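Nonribosomal peptide synthase (Streptomyces sp. MJ635-86F5, PDB 5JJP) activates an aliphatic beta-amino acid as its adenylate, probably at the expense of ATP and for transfer to a phosphopantetheine arm. Local coordinates at residues Val380-Leu385 against Val418-Asp423; Ile325-Gly330 against Glu351-Gly356; Ala224-Phe229 against Thr272-Val277; Ala28-Asp33 against Arg174-Thr179. One frame throughout, in Å; residues are numbered along the deposited sequence.

Contact 1 (Val380-Leu385 against Val418-Asp423); sequences VGEIYL and VFRTGD
E382 and R420 meet through contrasting torsions: CG of E382 is anti to the backbone N (chi1 -178°) with the chain extended beyond it, whereas R420 bends at chi3 (61°), turning its guanidinium back toward E382 OE1. The two side chains cross at about a right angle. Gripping side-on, NH2 and NE of R420 both donate to E382 OE1, at 2.7 and 3.1 Å, each with OE1 close to the guanidinium plane, although carboxylate and guanidinium are turned 68° apart. NH2 takes the syn lone pair, while NE comes from the syn side but out of the carboxylate plane. The amide N of G422 meets E382 OE2 on its anti lone pair at 3.0 Å. Nearer the backbone, CG of R420 lies over a face of the Y384 ring, 3.8 Å from its centroid in a CH-pi contact, and V418 CG1 touches CD2 of that ring at 3.6 Å. L385 and F419 form an antiparallel hydrogen-bonded pair (L385 N to F419 O, 2.8 Å). I383 O accepts from T421 N and from T421 OG1, the latter at 2.6 Å. T421 OG1 in turn receives D423 N at 2.9 Å, an ST turn; the D423 carboxylate goes on to Y329 and R438. The strand through 418-421, antiparallel to 381-385, leads into a corner at G422, and R420 to D423 (R-T-G-D) fit the seventh core motif of adenylation domains, near the nucleotide site in relatives.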
# COMPACT_ATOMS: atom_id res chain seq x y z
N VAL A 380 28.05 -8.34 -6.95
CA VAL A 380 27.15 -7.63 -6.10
C VAL A 380 27.35 -6.13 -6.20
O VAL A 380 28.48 -5.65 -6.17
CB VAL A 380 27.34 -8.06 -4.63
CG1 VAL A 380 26.65 -7.09 -3.66
CG2 VAL A 380 26.81 -9.47 -4.44
N GLY A 381 26.25 -5.38 -6.26
CA GLY A 381 26.24 -3.90 -6.22
C GLY A 381 24.94 -3.44 -5.58
O GLY A 381 24.16 -4.26 -5.11
N GLU A 382 24.72 -2.12 -5.57
CA GLU A 382 23.53 -1.53 -4.97
C GLU A 382 22.44 -1.34 -6.02
O GLU A 382 22.73 -0.90 -7.14
CB GLU A 382 23.83 -0.16 -4.39
CG GLU A 382 22.62 0.46 -3.72
CD GLU A 382 22.93 1.79 -3.05
OE1 GLU A 382 24.02 2.35 -3.32
OE2 GLU A 382 22.05 2.28 -2.32
N ILE A 383 21.20 -1.72 -5.68
CA ILE A 383 20.07 -1.54 -6.63
C ILE A 383 19.68 -0.07 -6.68
O ILE A 383 19.46 0.52 -5.65
CB ILE A 383 18.81 -2.35 -6.27
CG1 ILE A 383 19.10 -3.85 -6.25
CG2 ILE A 383 17.70 -2.10 -7.28
CD1 ILE A 383 18.03 -4.65 -5.52
N TYR A 384 19.72 0.49 -7.90
CA TYR A 384 19.14 1.80 -8.23
C TYR A 384 17.83 1.56 -9.01
O TYR A 384 17.81 0.84 -9.99
CB TYR A 384 20.04 2.64 -9.11
CG TYR A 384 21.28 3.23 -8.44
CD1 TYR A 384 21.96 2.54 -7.42
CD2 TYR A 384 21.81 4.42 -8.89
CE1 TYR A 384 23.12 3.08 -6.85
CE2 TYR A 384 22.96 4.98 -8.33
CZ TYR A 384 23.62 4.29 -7.33
OH TYR A 384 24.74 4.83 -6.76
N LEU A 385 16.73 2.19 -8.53
CA LEU A 385 15.40 2.03 -9.13
C LEU A 385 14.99 3.28 -9.92
O LEU A 385 14.96 4.38 -9.40
CB LEU A 385 14.40 1.71 -8.05
CG LEU A 385 12.94 1.58 -8.44
CD1 LEU A 385 12.62 0.35 -9.28
CD2 LEU A 385 12.16 1.52 -7.15
N VAL A 418 16.80 9.00 -9.96
CA VAL A 418 16.71 7.59 -9.74
C VAL A 418 16.87 7.37 -8.21
O VAL A 418 17.37 8.26 -7.54
CB VAL A 418 17.83 6.98 -10.63
CG1 VAL A 418 18.80 6.11 -9.87
CG2 VAL A 418 17.24 6.29 -11.85
N PHE A 419 16.45 6.22 -7.69
CA PHE A 419 16.42 5.96 -6.24
C PHE A 419 17.48 4.94 -5.83
O PHE A 419 17.46 3.79 -6.30
CB PHE A 419 15.01 5.42 -5.85
CG PHE A 419 14.89 4.94 -4.42
CD1 PHE A 419 15.34 5.73 -3.37
CD2 PHE A 419 14.32 3.72 -4.14
CE1 PHE A 419 15.21 5.29 -2.07
CE2 PHE A 419 14.19 3.26 -2.86
CZ PHE A 419 14.63 4.05 -1.81
N ARG A 420 18.42 5.37 -5.00
CA ARG A 420 19.37 4.44 -4.42
C ARG A 420 18.66 3.74 -3.29
O ARG A 420 18.41 4.36 -2.27
CB ARG A 420 20.59 5.15 -3.85
CG ARG A 420 21.46 5.87 -4.88
CD ARG A 420 22.67 6.46 -4.20
NE ARG A 420 23.50 5.41 -3.58
CZ ARG A 420 24.62 5.63 -2.88
NH1 ARG A 420 25.07 6.86 -2.70
NH2 ARG A 420 25.26 4.59 -2.33
N THR A 421 18.41 2.44 -3.47
CA THR A 421 17.57 1.66 -2.58
C THR A 421 18.18 1.31 -1.27
O THR A 421 17.48 0.94 -0.38
CB THR A 421 17.20 0.28 -3.19
OG1 THR A 421 18.39 -0.47 -3.48
CG2 THR A 421 16.43 0.46 -4.49
N GLY A 422 19.50 1.31 -1.19
CA GLY A 422 20.20 0.75 -0.04
C GLY A 422 20.20 -0.77 -0.04
O GLY A 422 20.59 -1.37 0.96
N ASP A 423 19.71 -1.40 -1.10
CA ASP A 423 19.73 -2.86 -1.19
C ASP A 423 20.92 -3.33 -2.04
O ASP A 423 21.21 -2.75 -3.09
CB ASP A 423 18.43 -3.39 -1.83
CG ASP A 423 17.21 -3.14 -1.00
OD1 ASP A 423 17.31 -3.12 0.25
OD2 ASP A 423 16.10 -3.00 -1.59

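Contact 2 (Ile325-Gly330 against Glu351-Gly356); sequences IFNLYG and ERLTIG
Y329 and I355 supply the apolar part of this contact. CD1 of I355 stands over the centre of the tyrosine ring, 3.9 Å from the centroid and 12° off the normal, which meets the geometry of a CH-pi contact. With chi1 at 59°, CG1 of I355 lies between the backbone N and the carbonyl carbon; the extended chain beyond it sets CD1 over the ring, while CG2 packs on Y329 CB at 3.8 Å. A phenylalanine in place of Y329 would keep the ring face under I355 but would probably leave the D423 carboxylate without the hydroxyl it bonds.

Polar links are thinner. The amide ND2 of N327 gives a weak hydrogen bond to T354 O, 3.3 Å long and bent to 126° at the hydrogen. A water adds a second bridge: it donates to N327 O at 2.8 Å and, weakly, to I355 O at 3.4 Å. Within 351-356, T354 OG1 accepts from G356 N at 3.0 Å, an ST turn, and is also bonded to L433 O.

N327, Y329 and G330 match the N-x-Y-G opening of the fifth core motif of adenylation domains. Strand 324-329 runs between 300-304, parallel to it, and the antiparallel edge strand 338-341. The loop 351-356 lies beside strand 433-438 of another sheet, where I355 and G356 form a classic beta bulge opposite L433.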
# COMPACT_ATOMS: atom_id res chain seq x y z
N ILE A 325 1.58 -18.20 -6.72
CA ILE A 325 2.22 -17.48 -5.65
C ILE A 325 3.11 -16.46 -6.26
O ILE A 325 3.86 -16.75 -7.18
CB ILE A 325 3.00 -18.41 -4.68
CG1 ILE A 325 2.05 -19.45 -4.13
CG2 ILE A 325 3.58 -17.61 -3.50
CD1 ILE A 325 2.71 -20.44 -3.16
N PHE A 326 3.06 -15.26 -5.70
CA PHE A 326 3.83 -14.15 -6.17
C PHE A 326 4.73 -13.57 -5.08
O PHE A 326 4.30 -13.30 -3.99
CB PHE A 326 2.89 -13.03 -6.58
CG PHE A 326 1.86 -13.44 -7.55
CD1 PHE A 326 2.20 -13.79 -8.82
CD2 PHE A 326 0.49 -13.39 -7.20
CE1 PHE A 326 1.22 -14.15 -9.73
CE2 PHE A 326 -0.49 -13.72 -8.14
CZ PHE A 326 -0.10 -14.14 -9.39
N ASN A 327 5.94 -13.24 -5.47
CA ASN A 327 6.95 -12.64 -4.61
C ASN A 327 7.11 -11.16 -4.96
O ASN A 327 7.38 -10.77 -6.12
CB ASN A 327 8.27 -13.40 -4.81
CG ASN A 327 9.43 -12.76 -4.09
OD1 ASN A 327 9.29 -12.31 -2.96
ND2 ASN A 327 10.59 -12.71 -4.76
N LEU A 328 6.87 -10.32 -3.96
CA LEU A 328 6.84 -8.89 -4.17
C LEU A 328 8.06 -8.26 -3.50
O LEU A 328 8.22 -8.35 -2.29
CB LEU A 328 5.56 -8.36 -3.54
CG LEU A 328 5.12 -6.97 -3.96
CD1 LEU A 328 4.62 -7.00 -5.38
CD2 LEU A 328 4.04 -6.45 -3.01
N TYR A 329 8.95 -7.65 -4.28
CA TYR A 329 10.16 -7.01 -3.74
C TYR A 329 9.94 -5.50 -3.80
O TYR A 329 9.44 -4.96 -4.80
CB TYR A 329 11.45 -7.36 -4.53
CG TYR A 329 12.54 -6.26 -4.40
CD1 TYR A 329 13.23 -6.08 -3.20
CD2 TYR A 329 12.81 -5.38 -5.45
CE1 TYR A 329 14.18 -5.06 -3.04
CE2 TYR A 329 13.74 -4.35 -5.30
CZ TYR A 329 14.42 -4.20 -4.10
OH TYR A 329 15.33 -3.16 -3.95
N GLY A 330 10.32 -4.81 -2.72
CA GLY A 330 10.46 -3.34 -2.76
C GLY A 330 10.32 -2.70 -1.41
O GLY A 330 10.28 -3.38 -0.40
N GLU A 351 18.56 -22.06 -4.18
CA GLU A 351 18.96 -21.54 -2.87
C GLU A 351 18.42 -20.15 -2.55
O GLU A 351 18.27 -19.79 -1.38
CB GLU A 351 20.47 -21.52 -2.78
CG GLU A 351 21.13 -22.76 -3.36
CD GLU A 351 22.57 -22.90 -2.92
OE1 GLU A 351 23.46 -22.81 -3.79
OE2 GLU A 351 22.79 -23.07 -1.69
N ARG A 352 18.12 -19.38 -3.60
CA ARG A 352 17.72 -17.98 -3.49
C ARG A 352 16.68 -17.66 -4.55
O ARG A 352 16.94 -17.83 -5.74
CB ARG A 352 18.92 -17.04 -3.67
CG ARG A 352 18.59 -15.58 -3.40
CD ARG A 352 19.81 -14.68 -3.46
NE ARG A 352 20.56 -14.64 -2.20
CZ ARG A 352 21.65 -15.34 -1.93
NH1 ARG A 352 22.17 -16.19 -2.82
NH2 ARG A 352 22.24 -15.18 -0.75
N LEU A 353 15.52 -17.16 -4.13
CA LEU A 353 14.46 -16.74 -5.06
C LEU A 353 14.88 -15.44 -5.75
O LEU A 353 15.34 -14.51 -5.10
CB LEU A 353 13.19 -16.50 -4.26
CG LEU A 353 11.89 -17.13 -4.74
CD1 LEU A 353 12.01 -18.62 -4.93
CD2 LEU A 353 10.86 -16.82 -3.68
N THR A 354 14.75 -15.37 -7.06
CA THR A 354 15.02 -14.13 -7.76
C THR A 354 14.01 -13.03 -7.43
O THR A 354 12.83 -13.31 -7.09
CB THR A 354 15.08 -14.34 -9.30
OG1 THR A 354 15.55 -13.14 -9.91
CG2 THR A 354 13.70 -14.72 -9.90
N ILE A 355 14.44 -11.77 -7.56
CA ILE A 355 13.49 -10.65 -7.50
C ILE A 355 13.21 -10.12 -8.91
O ILE A 355 12.50 -9.14 -9.08
CB ILE A 355 13.97 -9.53 -6.54
CG1 ILE A 355 15.33 -8.98 -6.94
CG2 ILE A 355 14.04 -10.06 -5.11
CD1 ILE A 355 15.79 -7.77 -6.14
N GLY A 356 13.78 -10.76 -9.91
CA GLY A 356 13.32 -10.59 -11.27
C GLY A 356 13.66 -9.26 -11.87
O GLY A 356 14.76 -8.76 -11.65
O HOH W 1 9.78 -9.72 -7.10

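Contact 3 (Ala224-Phe229 against Thr272-Val277); sequences AVTSPF and TQVHGV
T226 and H275 meet just past strand 222-225, which lies parallel to its neighbour 273-276 in the mixed six-stranded sheet of the layered alpha-beta sandwich. From CB outward, T226 wraps one carbonyl: CB lies 3.4 Å from H275 O, and OG1 donates to that oxygen at 2.6 Å, in the carbonyl plane on a lone pair. Its chi1 of 59° points OG1 across to the partner strand, where it also comes within 3.2 Å of G276 CA. A CB on G276 would clash with this hydroxyl, which gives a local reason for glycine. CG2 also lies against H275 O, at 3.3 Å, and farther out faces V274 CG1; F262 of helix 259-268 covers the same side chain. T226 N adds a longer bond to H275 O, 3.3 Å.

Earlier, A224 pairs with V274 and V225 with H275; A224 N bonds to Q273 O, and H275 N returns to A224 O at 2.9 Å with 171° at the hydrogen. A224 and V274 face helix 259-268, and V225 packs on helix 232-243. The imidazole is held by its own strand: H275 NE2 donates to Q273 OE1 at 2.8 Å, with the oxygen near the ring plane.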
# COMPACT_ATOMS: atom_id res chain seq x y z
N ALA A 224 -7.91 -10.99 0.65
CA ALA A 224 -7.70 -10.86 2.05
C ALA A 224 -6.42 -10.03 2.24
O ALA A 224 -5.35 -10.48 1.90
CB ALA A 224 -7.52 -12.21 2.68
N VAL A 225 -6.55 -8.86 2.85
CA VAL A 225 -5.40 -8.00 3.24
C VAL A 225 -5.10 -8.23 4.74
O VAL A 225 -5.86 -7.86 5.61
CB VAL A 225 -5.75 -6.54 2.97
CG1 VAL A 225 -4.59 -5.60 3.35
CG2 VAL A 225 -6.13 -6.35 1.50
N THR A 226 -4.03 -8.92 5.05
CA THR A 226 -3.75 -9.25 6.41
C THR A 226 -2.98 -8.17 7.17
O THR A 226 -2.98 -8.15 8.37
CB THR A 226 -2.94 -10.54 6.48
OG1 THR A 226 -1.73 -10.37 5.76
CG2 THR A 226 -3.76 -11.71 5.87
N SER A 227 -2.30 -7.30 6.46
CA SER A 227 -1.39 -6.38 7.11
C SER A 227 -2.19 -5.21 7.71
O SER A 227 -3.21 -4.77 7.15
CB SER A 227 -0.23 -6.00 6.19
OG SER A 227 -0.56 -4.85 5.49
N PRO A 228 -1.80 -4.75 8.91
CA PRO A 228 -2.53 -3.68 9.62
C PRO A 228 -2.47 -2.34 8.91
O PRO A 228 -1.59 -2.13 8.07
CB PRO A 228 -1.80 -3.55 10.95
CG PRO A 228 -0.99 -4.80 11.10
CD PRO A 228 -0.65 -5.24 9.69
N PHE A 229 -3.41 -1.46 9.23
CA PHE A 229 -3.59 -0.19 8.53
C PHE A 229 -2.36 0.74 8.60
O PHE A 229 -2.13 1.56 7.68
CB PHE A 229 -4.82 0.52 9.08
CG PHE A 229 -5.23 1.75 8.29
CD1 PHE A 229 -5.75 1.63 7.01
CD2 PHE A 229 -5.11 3.02 8.83
CE1 PHE A 229 -6.14 2.76 6.29
CE2 PHE A 229 -5.46 4.15 8.11
CZ PHE A 229 -5.99 4.03 6.85
N THR A 272 -10.14 -15.49 -2.61
CA THR A 272 -9.35 -16.05 -3.73
C THR A 272 -7.89 -15.68 -3.67
O THR A 272 -7.06 -16.38 -4.24
CB THR A 272 -9.89 -15.61 -5.08
OG1 THR A 272 -9.80 -14.18 -5.20
CG2 THR A 272 -11.37 -16.05 -5.24
N GLN A 273 -7.54 -14.59 -2.99
CA GLN A 273 -6.13 -14.18 -2.95
C GLN A 273 -5.77 -13.66 -1.58
O GLN A 273 -6.54 -12.92 -0.97
CB GLN A 273 -5.87 -13.13 -4.01
CG GLN A 273 -4.41 -12.68 -4.09
CD GLN A 273 -4.17 -11.75 -5.25
OE1 GLN A 273 -4.13 -10.55 -5.07
NE2 GLN A 273 -4.09 -12.30 -6.46
N VAL A 274 -4.66 -14.13 -1.05
CA VAL A 274 -4.22 -13.69 0.24
C VAL A 274 -2.94 -12.86 0.09
O VAL A 274 -2.01 -13.25 -0.62
CB VAL A 274 -3.95 -14.83 1.19
CG1 VAL A 274 -3.28 -14.27 2.45
CG2 VAL A 274 -5.22 -15.51 1.58
N HIS A 275 -2.95 -11.69 0.71
CA HIS A 275 -1.77 -10.83 0.83
C HIS A 275 -1.28 -10.90 2.26
O HIS A 275 -2.07 -10.78 3.20
CB HIS A 275 -2.13 -9.36 0.57
CG HIS A 275 -2.51 -9.05 -0.84
ND1 HIS A 275 -2.72 -7.77 -1.29
CD2 HIS A 275 -2.71 -9.86 -1.90
CE1 HIS A 275 -3.02 -7.79 -2.56
NE2 HIS A 275 -3.06 -9.06 -2.96
N GLY A 276 0.01 -11.06 2.42
CA GLY A 276 0.59 -11.13 3.75
C GLY A 276 2.09 -11.33 3.72
O GLY A 276 2.64 -11.61 2.67
N VAL A 277 2.75 -11.15 4.86
CA VAL A 277 4.18 -11.54 4.99
C VAL A 277 4.29 -13.07 4.99
O VAL A 277 3.34 -13.74 5.32
CB VAL A 277 4.84 -10.95 6.27
CG1 VAL A 277 4.90 -9.42 6.19
CG2 VAL A 277 4.12 -11.36 7.55

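Contact 4 (Ala28-Asp33 against Arg174-Thr179); sequences AGNLRD and RQVVET
E178 and G29 make the closest approach: CB of E178 sits 3.1 Å from G29 O, a tight, non-hydrogen-bonded C...O contact, and the two CA atoms lie 5.0 Å apart. The second touch is N30 against V176, whose side chains cross at about a right angle; ND2 of N30 lies 3.5 Å from the methyl CG1 of V176. Polar linkage between the segments is carried by a water, which donates to A28 O at 2.9 Å and to E178 OE1 at 2.8 Å.

One shell out, the amide of N30 is fixed at both ends. ND2 bonds to F105 O, while OD1 accepts R32 N at 2.9 Å, in the carbonyl plane on a lone pair. CG of N30 stands opposite the backbone N (chi1 -166°), which lets OD1 reach back to that amide. With an alanine in this place, R32 N and F105 O would probably each lose a partner, and V176 its packing surface. H201 meets L31 N, and R32 forms salt bridges with E66 and D70, while the backbone of E178 bonds to R202. N30 is therefore a classic asparagine N-cap, starting helix 31-37 against the loop that precedes strand 181-186.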
# COMPACT_ATOMS: atom_id res chain seq x y z
N ALA A 28 -6.65 9.63 -13.99
CA ALA A 28 -5.33 9.39 -13.41
C ALA A 28 -4.72 10.56 -12.61
O ALA A 28 -3.54 10.58 -12.38
CB ALA A 28 -4.36 8.95 -14.51
N GLY A 29 -5.52 11.56 -12.25
CA GLY A 29 -5.01 12.78 -11.68
C GLY A 29 -5.06 12.80 -10.16
O GLY A 29 -4.40 13.65 -9.54
N ASN A 30 -5.80 11.85 -9.59
CA ASN A 30 -6.02 11.75 -8.14
C ASN A 30 -6.39 10.33 -7.79
O ASN A 30 -7.18 9.67 -8.47
CB ASN A 30 -7.13 12.69 -7.73
CG ASN A 30 -7.22 12.90 -6.21
OD1 ASN A 30 -7.52 11.98 -5.44
ND2 ASN A 30 -6.91 14.13 -5.78
N LEU A 31 -5.79 9.82 -6.74
CA LEU A 31 -6.03 8.43 -6.32
C LEU A 31 -7.50 8.16 -6.10
O LEU A 31 -7.95 7.03 -6.25
CB LEU A 31 -5.26 8.10 -5.01
CG LEU A 31 -3.78 7.86 -5.30
CD1 LEU A 31 -2.89 8.02 -4.09
CD2 LEU A 31 -3.62 6.47 -5.91
N ARG A 32 -8.25 9.21 -5.75
CA ARG A 32 -9.63 9.07 -5.48
C ARG A 32 -10.32 8.63 -6.75
O ARG A 32 -11.22 7.80 -6.70
CB ARG A 32 -10.19 10.42 -5.00
CG ARG A 32 -11.69 10.56 -5.03
CD ARG A 32 -12.32 9.81 -3.91
NE ARG A 32 -13.75 10.07 -3.92
CZ ARG A 32 -14.61 9.50 -4.74
NH1 ARG A 32 -14.19 8.62 -5.61
NH2 ARG A 32 -15.91 9.80 -4.67
N ASP A 33 -9.88 9.19 -7.87
CA ASP A 33 -10.50 8.89 -9.15
C ASP A 33 -9.97 7.58 -9.66
O ASP A 33 -10.74 6.69 -10.05
CB ASP A 33 -10.28 10.00 -10.17
CG ASP A 33 -10.75 11.37 -9.65
OD1 ASP A 33 -11.77 11.45 -8.94
OD2 ASP A 33 -10.09 12.37 -9.97
N ARG A 174 -5.98 26.47 -4.36
CA ARG A 174 -7.24 26.36 -5.07
C ARG A 174 -7.72 24.91 -5.19
O ARG A 174 -8.85 24.59 -4.86
CB ARG A 174 -7.07 26.94 -6.49
CG ARG A 174 -8.33 26.98 -7.36
CD ARG A 174 -8.19 28.00 -8.50
NE ARG A 174 -7.96 29.35 -7.97
CZ ARG A 174 -8.91 30.20 -7.60
NH1 ARG A 174 -10.20 29.88 -7.72
NH2 ARG A 174 -8.58 31.40 -7.11
N GLN A 175 -6.81 24.02 -5.60
CA GLN A 175 -7.19 22.75 -6.20
C GLN A 175 -6.07 21.74 -6.02
O GLN A 175 -4.92 22.02 -6.34
CB GLN A 175 -7.41 23.05 -7.68
CG GLN A 175 -7.71 21.87 -8.59
CD GLN A 175 -9.03 21.19 -8.27
OE1 GLN A 175 -10.09 21.81 -8.35
NE2 GLN A 175 -8.97 19.90 -7.96
N VAL A 176 -6.37 20.53 -5.54
CA VAL A 176 -5.37 19.46 -5.50
C VAL A 176 -4.93 19.04 -6.93
O VAL A 176 -5.75 18.97 -7.83
CB VAL A 176 -5.85 18.25 -4.71
CG1 VAL A 176 -7.04 17.57 -5.36
CG2 VAL A 176 -4.71 17.24 -4.55
N VAL A 177 -3.65 18.78 -7.12
CA VAL A 177 -3.16 18.27 -8.39
C VAL A 177 -2.31 17.06 -8.15
O VAL A 177 -1.88 16.84 -7.02
CB VAL A 177 -2.37 19.34 -9.18
CG1 VAL A 177 -3.28 20.52 -9.52
CG2 VAL A 177 -1.18 19.85 -8.38
N GLU A 178 -2.02 16.29 -9.22
CA GLU A 178 -1.39 14.99 -9.04
C GLU A 178 0.05 15.02 -8.48
O GLU A 178 0.53 14.01 -8.01
CB GLU A 178 -1.47 14.16 -10.31
CG GLU A 178 -0.62 14.64 -11.46
CD GLU A 178 -1.00 13.95 -12.78
OE1 GLU A 178 -0.33 12.97 -13.17
OE2 GLU A 178 -1.96 14.39 -13.45
N THR A 179 0.74 16.14 -8.60
CA THR A 179 2.09 16.31 -8.00
C THR A 179 2.01 16.56 -6.49
O THR A 179 2.99 16.52 -5.80
CB THR A 179 2.86 17.48 -8.66
OG1 THR A 179 2.06 18.65 -8.70
CG2 THR A 179 3.13 17.15 -10.08
O HOH W 2 -0.95 10.31 -13.57

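How the contacts relate
Contacts 1 and 3 are buried strand pairings, antiparallel in the first and parallel in the second, and in both a threonine hydroxyl doubles the bond to a backbone carbonyl. Contacts 2 and 4 lie nearer the surface, each pairs a loop with a strand or helix start, and each uses a water to bridge the segments. Only contact 1 has a salt bridge across its segments. Contacts 2 and 3 reach the same sheet, and F326 CE2 touches Q273 NE2 at 4.2 Å. Contacts 1 and 2 join two sheets, I383 CD1 lying 3.9 Å from I355 CD1. Contact 4 stands apart, its nearest atoms about 12 Å from those of contact 3.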